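Local coordinates for glycogen synthase (Cyanobacterium sp. CLg1, PDB 6GNF), which is a bacterial starch/glycogen synthase, a two-domain glycosyltransferase of the GT-B fold that holds ADP and glycan ligands in the cleft between its domains, at residues 365-370 / 430-435. Sequence-based numbering, arbitrary orientation.
Sequences ADVIIA and PSRFEP. With AC1 (4,6-dideoxy-4-{[(1S,4R,5S,6S)-4,5,6-trihydroxy-3-(hydroxymethyl)cyclohex-2-en-1-yl]amino}-alpha-D-glucopyranose), chain D.
Helix 365-370, where R432 reaches D366 and P430 meets I368, packs against the irregular segment 430-435 in the C-terminal Rossmann-like domain of a GT-B glycosyltransferase. The helix is regular, with I369 N bonded to A365 O and A370 N to D366 O, whereas 430-435 leaves the C-terminal end of strand 426-429 in extended and turning conformations and runs to the interdomain cleft before helix 439-445. R432 and D366 form the polar half of the contact. Beyond CG the arginine chain is fully extended to NE, and its end-on guanidinium takes the carboxylate with two nitrogens: NH1 lies 3.0 Å from D366 OD1, on the syn lone pair and nearly in the guanidinium plane, and NH2 lies 3.2 Å from D366 OD2. The two planes are 47° apart, making the fork twisted rather than flat. D366 CG sits between its own backbone N and carbonyl carbon (chi1 64°), which turns the carboxylate to the arginine. N361 O also accepts from NH1 and P474 O from NE, so each guanidinium nitrogen has an acceptor. The apolar half has I368 CG1 3.9 Å from P430 CG, the two side chains crossing at about a right angle; F355 of strand 352-356 touches both. V367 CG2 approaches R432 NH2 obliquely at 3.6 Å, and M495 of helix 485-503 touches both V367 and I368. Farther along, 430-435 becomes part of the ligand pocket. E434 touches ADP, and its OE2 forms a salt bridge with K363 NZ. S431 OG donates to the anti lone pair of E434 OE1 at 2.6 Å, which probably steadies the carboxylate; its other oxygen, OE2, accepts a 2.6 Å hydrogen bond from O3B of AC1.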
ATOM      1  N   ALA A 365       1.913 -13.277  -9.093  1.00 66.35           N
ATOM      2  CA  ALA A 365       1.248 -14.534  -8.767  1.00 67.41           C
ATOM      3  C   ALA A 365       1.114 -15.417 -10.006  1.00 70.46           C
ATOM      4  O   ALA A 365       1.246 -16.650  -9.925  1.00 73.26           O
ATOM      5  CB  ALA A 365      -0.118 -14.270  -8.152  1.00 66.52           C
ATOM      6  N   ASP A 366       0.885 -14.793 -11.161  1.00 70.71           N
ATOM      7  CA  ASP A 366       0.817 -15.527 -12.433  1.00 74.61           C
ATOM      8  C   ASP A 366       2.119 -16.276 -12.760  1.00 74.32           C
ATOM      9  O   ASP A 366       2.086 -17.338 -13.381  1.00 77.04           O
ATOM     10  CB  ASP A 366       0.390 -14.606 -13.594  1.00 76.08           C
ATOM     11  CG  ASP A 366       1.393 -13.488 -13.888  1.00 77.73           C
ATOM     12  OD1 ASP A 366       1.969 -12.890 -12.944  1.00 75.97           O
ATOM     13  OD2 ASP A 366       1.589 -13.189 -15.086  1.00 80.67           O
ATOM     14  N   VAL A 367       3.246 -15.718 -12.323  1.00 73.19           N
ATOM     15  CA  VAL A 367       4.560 -16.345 -12.488  1.00 74.17           C
ATOM     16  C   VAL A 367       4.662 -17.627 -11.661  1.00 75.86           C
ATOM     17  O   VAL A 367       5.170 -18.655 -12.144  1.00 76.76           O
ATOM     18  CB  VAL A 367       5.698 -15.381 -12.073  1.00 72.45           C
ATOM     19  CG1 VAL A 367       7.051 -16.078 -12.110  1.00 72.87           C
ATOM     20  CG2 VAL A 367       5.700 -14.139 -12.957  1.00 71.34           C
ATOM     21  N   ILE A 368       4.167 -17.576 -10.423  1.00 74.74           N
ATOM     22  CA  ILE A 368       4.245 -18.734  -9.527  1.00 75.89           C
ATOM     23  C   ILE A 368       3.434 -19.892 -10.096  1.00 77.27           C
ATOM     24  O   ILE A 368       3.922 -21.020 -10.171  1.00 78.78           O
ATOM     25  CB  ILE A 368       3.755 -18.415  -8.096  1.00 74.63           C
ATOM     26  CG1 ILE A 368       4.586 -17.291  -7.474  1.00 73.15           C
ATOM     27  CG2 ILE A 368       3.853 -19.655  -7.212  1.00 75.83           C
ATOM     28  CD1 ILE A 368       4.059 -16.801  -6.141  1.00 72.49           C
ATOM     29  N   ILE A 369       2.213 -19.597 -10.530  1.00 77.68           N
ATOM     30  CA  ILE A 369       1.335 -20.609 -11.105  1.00 81.01           C
ATOM     31  C   ILE A 369       1.943 -21.212 -12.374  1.00 82.49           C
ATOM     32  O   ILE A 369       1.932 -22.427 -12.550  1.00 85.03           O
ATOM     33  CB  ILE A 369      -0.067 -20.033 -11.391  1.00 82.40           C
ATOM     34  CG1 ILE A 369      -0.789 -19.756 -10.069  1.00 82.49           C
ATOM     35  CG2 ILE A 369      -0.894 -20.992 -12.241  1.00 84.63           C
ATOM     36  CD1 ILE A 369      -1.988 -18.842 -10.201  1.00 84.29           C
ATOM     37  N   ALA A 370       2.486 -20.360 -13.239  1.00 81.64           N
ATOM     38  CA  ALA A 370       3.107 -20.819 -14.483  1.00 83.31           C
ATOM     39  C   ALA A 370       4.391 -21.615 -14.234  1.00 84.62           C
ATOM     40  O   ALA A 370       4.796 -22.414 -15.080  1.00 88.38           O
ATOM     41  CB  ALA A 370       3.391 -19.641 -15.402  1.00 82.66           C
ATOM     42  N   PRO A 430       7.697 -12.440  -6.001  1.00 63.08           N
ATOM     43  CA  PRO A 430       8.157 -12.192  -7.364  1.00 63.73           C
ATOM     44  C   PRO A 430       7.513 -10.947  -7.979  1.00 61.92           C
ATOM     45  O   PRO A 430       6.909 -11.021  -9.053  1.00 61.01           O
ATOM     46  CB  PRO A 430       7.713 -13.458  -8.096  1.00 65.93           C
ATOM     47  CG  PRO A 430       6.446 -13.831  -7.413  1.00 65.61           C
ATOM     48  CD  PRO A 430       6.634 -13.461  -5.966  1.00 64.68           C
ATOM     49  N   SER A 431       7.649  -9.814  -7.296  1.00 59.72           N
ATOM     50  CA  SER A 431       7.015  -8.580  -7.732  1.00 58.94           C
ATOM     51  C   SER A 431       7.690  -8.019  -8.981  1.00 59.75           C
ATOM     52  O   SER A 431       8.906  -8.082  -9.119  1.00 61.58           O
ATOM     53  CB  SER A 431       7.050  -7.532  -6.614  1.00 56.78           C
ATOM     54  OG  SER A 431       6.390  -8.010  -5.455  1.00 54.65           O
ATOM     55  N   ARG A 432       6.886  -7.462  -9.882  1.00 60.03           N
ATOM     56  CA  ARG A 432       7.393  -6.764 -11.060  1.00 61.21           C
ATOM     57  C   ARG A 432       7.790  -5.328 -10.729  1.00 60.29           C
ATOM     58  O   ARG A 432       8.664  -4.760 -11.371  1.00 61.57           O
ATOM     59  CB  ARG A 432       6.357  -6.784 -12.181  1.00 62.48           C
ATOM     60  CG  ARG A 432       6.101  -8.180 -12.733  1.00 63.92           C
ATOM     61  CD  ARG A 432       5.187  -8.149 -13.943  1.00 65.05           C
ATOM     62  NE  ARG A 432       5.117  -9.457 -14.604  1.00 68.82           N
ATOM     63  CZ  ARG A 432       4.232 -10.421 -14.343  1.00 69.99           C
ATOM     64  NH1 ARG A 432       3.293 -10.264 -13.420  1.00 69.97           N
ATOM     65  NH2 ARG A 432       4.288 -11.560 -15.018  1.00 71.95           N
ATOM     66  N   PHE A 433       7.104  -4.725  -9.770  1.00 58.96           N
ATOM     67  CA  PHE A 433       7.552  -3.484  -9.140  1.00 57.52           C
ATOM     68  C   PHE A 433       7.004  -3.475  -7.714  1.00 56.89           C
ATOM     69  O   PHE A 433       5.955  -4.076  -7.446  1.00 54.90           O
ATOM     70  CB  PHE A 433       7.088  -2.260  -9.932  1.00 56.37           C
ATOM     71  CG  PHE A 433       5.605  -2.213 -10.159  1.00 56.40           C
ATOM     72  CD1 PHE A 433       5.030  -2.894 -11.224  1.00 58.39           C
ATOM     73  CD2 PHE A 433       4.779  -1.492  -9.303  1.00 54.64           C
ATOM     74  CE1 PHE A 433       3.661  -2.854 -11.437  1.00 57.58           C
ATOM     75  CE2 PHE A 433       3.407  -1.449  -9.507  1.00 54.26           C
ATOM     76  CZ  PHE A 433       2.848  -2.136 -10.575  1.00 56.10           C
ATOM     77  N   GLU A 434       7.713  -2.823  -6.795  1.00 56.21           N
ATOM     78  CA  GLU A 434       7.340  -2.856  -5.388  1.00 54.77           C
ATOM     79  C   GLU A 434       7.886  -1.643  -4.650  1.00 55.55           C
ATOM     80  O   GLU A 434       9.040  -1.644  -4.229  1.00 58.70           O
ATOM     81  CB  GLU A 434       7.841  -4.149  -4.736  1.00 55.98           C
ATOM     82  CG  GLU A 434       7.144  -4.484  -3.427  1.00 55.17           C
ATOM     83  CD  GLU A 434       5.687  -4.817  -3.627  1.00 56.28           C
ATOM     84  OE1 GLU A 434       5.422  -5.898  -4.193  1.00 58.94           O
ATOM     85  OE2 GLU A 434       4.816  -4.014  -3.218  1.00 56.16           O
ATOM     86  N   PRO A 435       7.064  -0.591  -4.502  1.00 54.40           N
ATOM     87  CA  PRO A 435       7.485   0.610  -3.800  1.00 54.41           C
ATOM     88  C   PRO A 435       8.174   0.343  -2.461  1.00 55.25           C
ATOM     89  O   PRO A 435       9.233   0.908  -2.185  1.00 56.01           O
ATOM     90  CB  PRO A 435       6.169   1.380  -3.626  1.00 53.86           C
ATOM     91  CG  PRO A 435       5.419   1.040  -4.861  1.00 53.09           C
ATOM     92  CD  PRO A 435       5.757  -0.398  -5.149  1.00 54.17           C
TER
HETATM   93  C1  AC1 D   3      -4.005   1.190  -3.080  1.00 62.34           C
HETATM   94  O2  AC1 D   3      -3.098   3.418  -3.464  1.00 58.64           O
HETATM   95  C2  AC1 D   3      -2.896   2.187  -2.741  1.00 61.16           C
HETATM   96  C4A AC1 D   3       3.641  -0.300  -0.484  1.00 50.53           C
HETATM   97  C3  AC1 D   3      -1.508   1.612  -3.030  1.00 59.84           C
HETATM   98  O3  AC1 D   3      -0.552   2.541  -2.510  1.00 59.98           O
HETATM   99  C4  AC1 D   3      -1.324   0.212  -2.403  1.00 59.69           C
HETATM  100  N4A AC1 D   3       0.003  -0.405  -2.636  1.00 53.32           N
HETATM  101  C5  AC1 D   3      -2.465  -0.668  -2.937  1.00 60.63           C
HETATM  102  O5  AC1 D   3      -3.725  -0.111  -2.542  1.00 64.51           O
HETATM  103  C6  AC1 D   3      -2.417  -2.096  -2.418  1.00 63.55           C
HETATM  104  C1B AC1 D   3       1.294   0.181  -2.268  1.00 49.71           C
HETATM  105  C2B AC1 D   3       2.539  -0.645  -2.707  1.00 51.61           C
HETATM  106  O2B AC1 D   3       2.225  -1.757  -3.539  1.00 50.03           O
HETATM  107  C3B AC1 D   3       3.366  -1.262  -1.601  1.00 48.80           C
HETATM  108  O3B AC1 D   3       4.628  -1.664  -2.132  1.00 51.50           O
HETATM  109  O4  AC1 D   3       4.238  -1.066   0.568  1.00 51.99           O
HETATM  110  C5B AC1 D   3       2.367   0.353  -0.013  1.00 47.20           C
HETATM  111  C7B AC1 D   3       1.313   0.518  -0.797  1.00 47.15           C
HETATM  112  C6B AC1 D   3       2.313   0.879   1.386  1.00 44.05           C
HETATM  113  O6B AC1 D   3       3.361   1.842   1.507  1.00 46.47           O